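Local coordinates for protein minor fimbrium anchoring subunit Mfa2 (Porphyromonas gingivalis, PDB 5NFI) that holds the minor fimbria in the bacterial outer membrane by binding the shaft protein Mfa1 and regulates fimbrial length, at residues Val7-Gln12 with Val48-Ala53; Val25-Val30 with Ala42-Asp47. All blocks are in the same frame, centred on the assembly; numbering follows the deposited sequence.

Contact 1: residues Val7-Gln12 with Val48-Ala53; sequences VNFYSQ and VQLSAA
The end of strand 3-10 runs past the irregular segment V48-A53 without a backbone ladder between them, F9 and L50 coming closest at 6.2 Å between CA atoms and N8 and A53 staying 7.3 Å apart. The contact rests on the N8 side chain meeting the loop backbone, and on F9 and L50. N8 reaches across with its amide: chi1 of 172° swings CG opposite the main-chain nitrogen and carries ND2 to the turn formed by S51-A53. There ND2 donates to S51 O at 3.2 Å. The bond is clearly bent, with an N-H...O angle of 137°; the nitrogen lies in the plane of the S51 carbonyl, whereas the oxygen sits 24° off the plane of the asparagine amide. The strongest partner of ND2 is K54 O, just beyond the segment, so one amide group holds on to two carbonyls of the chain as it heads for strand 56-60. Within the turn, A53 N donates weakly to S51 OG at 3.5 Å, a bond of the ST-turn type.

The apolar half of the contact is made by L50 and F9. L50 places its CD2 methyl against F9 CB, 3.6 Å away, touching the root of the aromatic side chain and meeting the ring obliquely. The ring itself leads away from the loop, toward L28 and V30 of strand 28-33, and V7 CG1 lies 3.4 Å above one of its faces, offset toward the rim. L50 also packs on W56 of strand 56-60 and L139 of strand 133-151.

Buried N8 thus satisfies main-chain carbonyls of the irregular connection between strands 39-45 and 56-60, joining it to strand 3-10 without ladder bonds, while L50 and F9 add a small apolar contact alongside.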
loop_
_atom_site.group_PDB
_atom_site.type_symbol
_atom_site.label_atom_id
_atom_site.label_comp_id
_atom_site.label_asym_id
_atom_site.label_seq_id
_atom_site.Cartn_x
_atom_site.Cartn_y
_atom_site.Cartn_z
ATOM N N VAL A 7 -14.000 -18.685 -1.790
ATOM C CA VAL A 7 -13.484 -17.593 -0.980
ATOM C C VAL A 7 -14.378 -16.368 -1.062
ATOM O O VAL A 7 -14.770 -15.928 -2.144
ATOM C CB VAL A 7 -12.059 -17.188 -1.396
ATOM C CG1 VAL A 7 -11.570 -16.053 -0.527
ATOM C CG2 VAL A 7 -11.116 -18.366 -1.278
ATOM N N ASN A 8 -14.705 -15.842 0.112
ATOM C CA ASN A 8 -15.494 -14.638 0.255
ATOM C C ASN A 8 -14.604 -13.456 0.624
ATOM O O ASN A 8 -13.758 -13.552 1.522
ATOM C CB ASN A 8 -16.561 -14.828 1.320
ATOM C CG ASN A 8 -17.281 -13.547 1.641
ATOM O OD1 ASN A 8 -16.890 -12.808 2.552
ATOM N ND2 ASN A 8 -18.331 -13.257 0.878
ATOM N N PHE A 9 -14.782 -12.334 -0.055
ATOM C CA PHE A 9 -13.880 -11.229 0.203
ATOM C C PHE A 9 -14.613 -10.095 0.874
ATOM O O PHE A 9 -15.667 -9.647 0.394
ATOM C CB PHE A 9 -13.205 -10.756 -1.087
ATOM C CG PHE A 9 -12.263 -11.769 -1.682
ATOM C CD1 PHE A 9 -11.099 -12.129 -1.018
ATOM C CD2 PHE A 9 -12.537 -12.362 -2.909
ATOM C CE1 PHE A 9 -10.227 -13.060 -1.569
ATOM C CE2 PHE A 9 -11.660 -13.284 -3.468
ATOM C CZ PHE A 9 -10.504 -13.631 -2.799
ATOM N N TYR A 10 -14.044 -9.664 2.002
ATOM C CA TYR A 10 -14.552 -8.548 2.784
ATOM C C TYR A 10 -13.424 -7.565 3.117
ATOM O O TYR A 10 -12.268 -7.781 2.748
ATOM C CB TYR A 10 -15.234 -9.056 4.066
ATOM C CG TYR A 10 -14.338 -9.709 5.109
ATOM C CD1 TYR A 10 -13.881 -11.010 4.951
ATOM C CD2 TYR A 10 -13.984 -9.030 6.275
ATOM C CE1 TYR A 10 -13.088 -11.621 5.919
ATOM C CE2 TYR A 10 -13.181 -9.628 7.250
ATOM C CZ TYR A 10 -12.741 -10.929 7.067
ATOM O OH TYR A 10 -11.949 -11.537 8.022
ATOM N N SER A 11 -13.766 -6.478 3.798
ATOM C CA SER A 11 -12.753 -5.549 4.269
ATOM C C SER A 11 -13.154 -5.006 5.633
ATOM O O SER A 11 -14.131 -4.266 5.771
ATOM C CB SER A 11 -12.539 -4.410 3.278
ATOM O OG SER A 11 -11.411 -3.622 3.640
ATOM N N GLN A 12 -12.397 -5.402 6.644
ATOM C CA GLN A 12 -12.647 -4.963 7.995
ATOM C C GLN A 12 -11.321 -4.581 8.601
ATOM O O GLN A 12 -10.451 -5.417 8.835
ATOM C CB GLN A 12 -13.337 -6.044 8.810
ATOM C CG GLN A 12 -13.744 -5.573 10.178
ATOM C CD GLN A 12 -14.856 -6.413 10.763
ATOM O OE1 GLN A 12 -15.106 -7.542 10.326
ATOM N NE2 GLN A 12 -15.543 -5.860 11.754
ATOM N N VAL A 48 -15.227 -7.765 -10.697
ATOM C CA VAL A 48 -15.480 -8.052 -9.298
ATOM C C VAL A 48 -16.387 -7.006 -8.658
ATOM O O VAL A 48 -16.174 -5.803 -8.784
ATOM C CB VAL A 48 -14.162 -8.143 -8.501
ATOM C CG1 VAL A 48 -14.435 -8.202 -7.006
ATOM C CG2 VAL A 48 -13.366 -9.351 -8.948
ATOM N N GLN A 49 -17.420 -7.492 -7.990
ATOM C CA GLN A 49 -18.214 -6.697 -7.077
ATOM C C GLN A 49 -18.270 -7.445 -5.766
ATOM O O GLN A 49 -19.061 -8.358 -5.619
ATOM C CB GLN A 49 -19.622 -6.473 -7.602
ATOM C CG GLN A 49 -19.807 -5.290 -8.510
ATOM C CD GLN A 49 -21.278 -4.926 -8.606
ATOM O OE1 GLN A 49 -22.145 -5.775 -8.400
ATOM N NE2 GLN A 49 -21.567 -3.662 -8.896
ATOM N N LEU A 50 -17.412 -7.085 -4.826
ATOM C CA LEU A 50 -17.414 -7.723 -3.520
ATOM C C LEU A 50 -18.790 -7.654 -2.899
ATOM O O LEU A 50 -19.499 -6.661 -3.058
ATOM C CB LEU A 50 -16.407 -7.056 -2.593
ATOM C CG LEU A 50 -14.995 -7.055 -3.133
ATOM C CD1 LEU A 50 -14.058 -6.451 -2.105
ATOM C CD2 LEU A 50 -14.599 -8.477 -3.496
ATOM N N SER A 51 -19.168 -8.708 -2.187
ATOM C CA SER A 51 -20.462 -8.740 -1.537
ATOM C C SER A 51 -20.458 -9.707 -0.363
ATOM O O SER A 51 -19.621 -10.603 -0.292
ATOM C CB SER A 51 -21.537 -9.115 -2.541
ATOM O OG SER A 51 -22.709 -9.500 -1.869
ATOM N N ALA A 52 -21.396 -9.509 0.559
ATOM C CA ALA A 52 -21.449 -10.270 1.802
ATOM C C ALA A 52 -21.647 -11.748 1.540
ATOM O O ALA A 52 -21.164 -12.595 2.296
ATOM C CB ALA A 52 -22.560 -9.744 2.700
ATOM N N ALA A 53 -22.345 -12.053 0.452
ATOM C CA ALA A 53 -22.686 -13.428 0.136
ATOM C C ALA A 53 -22.138 -13.869 -1.220
ATOM O O ALA A 53 -22.635 -14.829 -1.812
ATOM C CB ALA A 53 -24.176 -13.600 0.174
#

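Contact 2: residues Val25-Val30 with Ala42-Asp47; sequences VARLNV and ANVFED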
loop_
_atom_site.group_PDB
_atom_site.type_symbol
_atom_site.label_atom_id
_atom_site.label_comp_id
_atom_site.label_asym_id
_atom_site.label_seq_id
_atom_site.Cartn_x
_atom_site.Cartn_y
_atom_site.Cartn_z
ATOM N N VAL A 25 -12.799 -2.386 -5.189
ATOM C CA VAL A 25 -12.145 -3.584 -5.707
ATOM C C VAL A 25 -12.844 -4.069 -6.953
ATOM O O VAL A 25 -13.949 -4.574 -6.865
ATOM C CB VAL A 25 -12.118 -4.695 -4.667
ATOM C CG1 VAL A 25 -11.449 -5.931 -5.242
ATOM C CG2 VAL A 25 -11.384 -4.201 -3.414
ATOM N N ALA A 26 -12.203 -3.909 -8.113
ATOM C CA ALA A 26 -12.842 -4.222 -9.406
ATOM C C ALA A 26 -12.322 -5.487 -10.065
ATOM O O ALA A 26 -12.944 -6.004 -10.992
ATOM C CB ALA A 26 -12.688 -3.066 -10.376
ATOM N N ARG A 27 -11.187 -5.990 -9.604
ATOM C CA ARG A 27 -10.647 -7.204 -10.176
ATOM C C ARG A 27 -9.762 -7.899 -9.161
ATOM O O ARG A 27 -9.375 -7.302 -8.170
ATOM C CB ARG A 27 -9.883 -6.893 -11.457
ATOM C CG ARG A 27 -8.616 -6.097 -11.262
ATOM C CD ARG A 27 -7.991 -5.715 -12.597
ATOM N NE ARG A 27 -7.735 -6.855 -13.473
ATOM C CZ ARG A 27 -6.757 -7.745 -13.306
ATOM N NH1 ARG A 27 -5.927 -7.675 -12.273
ATOM N NH2 ARG A 27 -6.623 -8.733 -14.171
ATOM N N LEU A 28 -9.465 -9.173 -9.392
ATOM C CA LEU A 28 -8.774 -9.996 -8.403
ATOM C C LEU A 28 -7.730 -10.900 -9.051
ATOM O O LEU A 28 -7.920 -11.398 -10.157
ATOM C CB LEU A 28 -9.774 -10.863 -7.613
ATOM C CG LEU A 28 -10.638 -10.159 -6.558
ATOM C CD1 LEU A 28 -11.736 -11.075 -6.093
ATOM C CD2 LEU A 28 -9.803 -9.653 -5.359
ATOM N N ASN A 29 -6.621 -11.084 -8.349
ATOM C CA ASN A 29 -5.630 -12.084 -8.672
ATOM C C ASN A 29 -5.481 -12.933 -7.408
ATOM O O ASN A 29 -4.956 -12.469 -6.398
ATOM C CB ASN A 29 -4.290 -11.455 -9.082
ATOM C CG ASN A 29 -4.363 -10.673 -10.397
ATOM O OD1 ASN A 29 -4.944 -9.589 -10.470
ATOM N ND2 ASN A 29 -3.712 -11.193 -11.420
ATOM N N VAL A 30 -5.963 -14.165 -7.451
ATOM C CA VAL A 30 -5.984 -15.012 -6.270
ATOM C C VAL A 30 -5.112 -16.244 -6.483
ATOM O O VAL A 30 -5.301 -16.997 -7.450
ATOM C CB VAL A 30 -7.419 -15.426 -5.919
ATOM C CG1 VAL A 30 -7.451 -16.119 -4.585
ATOM C CG2 VAL A 30 -8.293 -14.201 -5.881
ATOM N N ALA A 42 -3.412 -20.353 -9.819
ATOM C CA ALA A 42 -3.341 -18.924 -10.139
ATOM C C ALA A 42 -4.573 -18.458 -10.900
ATOM O O ALA A 42 -4.809 -18.887 -12.025
ATOM C CB ALA A 42 -2.082 -18.616 -10.945
ATOM N N ASN A 43 -5.347 -17.564 -10.298
ATOM C CA ASN A 43 -6.634 -17.199 -10.879
ATOM C C ASN A 43 -6.858 -15.699 -11.007
ATOM O O ASN A 43 -6.432 -14.915 -10.152
ATOM C CB ASN A 43 -7.763 -17.807 -10.052
ATOM C CG ASN A 43 -7.579 -19.289 -9.827
ATOM O OD1 ASN A 43 -7.814 -20.096 -10.731
ATOM N ND2 ASN A 43 -7.147 -19.660 -8.627
ATOM N N VAL A 44 -7.551 -15.309 -12.070
ATOM C CA VAL A 44 -7.827 -13.908 -12.336
ATOM C C VAL A 44 -9.327 -13.690 -12.507
ATOM O O VAL A 44 -9.986 -14.415 -13.256
ATOM C CB VAL A 44 -7.076 -13.433 -13.592
ATOM C CG1 VAL A 44 -7.408 -11.993 -13.890
ATOM C CG2 VAL A 44 -5.558 -13.623 -13.423
ATOM N N PHE A 45 -9.885 -12.710 -11.802
ATOM C CA PHE A 45 -11.319 -12.438 -11.932
ATOM C C PHE A 45 -11.581 -10.972 -12.249
ATOM O O PHE A 45 -11.253 -10.085 -11.461
ATOM C CB PHE A 45 -12.076 -12.845 -10.659
ATOM C CG PHE A 45 -11.751 -14.229 -10.180
ATOM C CD1 PHE A 45 -12.188 -15.338 -10.876
ATOM C CD2 PHE A 45 -11.004 -14.421 -9.030
ATOM C CE1 PHE A 45 -11.884 -16.615 -10.437
ATOM C CE2 PHE A 45 -10.694 -15.691 -8.587
ATOM C CZ PHE A 45 -11.132 -16.792 -9.295
ATOM N N GLU A 46 -12.157 -10.720 -13.415
ATOM C CA GLU A 46 -12.562 -9.379 -13.782
ATOM C C GLU A 46 -13.987 -9.129 -13.276
ATOM O O GLU A 46 -14.631 -10.034 -12.769
ATOM C CB GLU A 46 -12.461 -9.188 -15.299
ATOM C CG GLU A 46 -11.179 -9.729 -15.903
ATOM C CD GLU A 46 -9.955 -8.886 -15.574
ATOM O OE1 GLU A 46 -10.125 -7.696 -15.198
ATOM O OE2 GLU A 46 -8.818 -9.410 -15.699
ATOM N N ASP A 47 -14.449 -7.889 -13.391
ATOM C CA ASP A 47 -15.808 -7.491 -13.034
ATOM C C ASP A 47 -16.197 -7.833 -11.596
ATOM O O ASP A 47 -17.354 -8.135 -11.305
ATOM C CB ASP A 47 -16.784 -8.114 -14.022
ATOM C CG ASP A 47 -16.408 -7.812 -15.463
ATOM O OD1 ASP A 47 -15.875 -6.704 -15.708
ATOM O OD2 ASP A 47 -16.638 -8.676 -16.347
#
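L28 and V30 pair with F45 and N43 as the antiparallel, hydrogen-bonded rungs of a β-hairpin whose strand segments run at 165° to each other, 4.8 Å apart at closest approach. Each rung has two main-chain bonds: L28 N to F45 O and F45 N to L28 O, both 2.9 Å, then V30 N to N43 O and N43 N to V30 O. Between them N29 and V44 form a non-hydrogen-bonded pair. N43 ND2 adds a weak bond to V30 O, but its stronger partner is S41 OG.

The ionic interaction lies just past the last paired residues. R27 grips E46 side-on, NE to OE1 at 3.1 Å and NH2 to OE2 at 2.8 Å, both oxygens met on their syn side although the two flat groups are turned 44° apart. A bend at chi3 (-55°) lays the guanidinium alongside the glutamate, and NH1 makes a weak bond to N29 OD1.

Apolar contacts form on the face that carries L28, V30, F45 and N43. There V30 CG2 approaches the edge of the F45 ring in its plane, 3.9 Å from CE2, with L28 CB at the same rim.

On this face F45 also meets the W56 ring and I58 of strand 56-60, and L28 and V30 rest on F9 of strand 3-10; beyond the hairpin, strand 28-33 pairs with strand 64-72.

Contacts 1 and 2 lie about 12 Å apart between centres and share one apolar layer: F9 CE2 packs against L28 CD1 at 3.4 Å, and L50 CD1 against V25 CB at 3.7 Å. Both are partly buried. In contact 1 the buried residues N8, F9 and L50 do the work, with an asparagine in place of a ladder; contact 2 is a regular hairpin with a largely apolar face and an ion pair toward its exposed end. Chain continuity joins them, since D47 runs straight into V48, whose N probably bonds to A26 O. F9 of contact 1 packs strand 3-10 on the hairpin of contact 2, consistent with the transthyretin-like fold of the family.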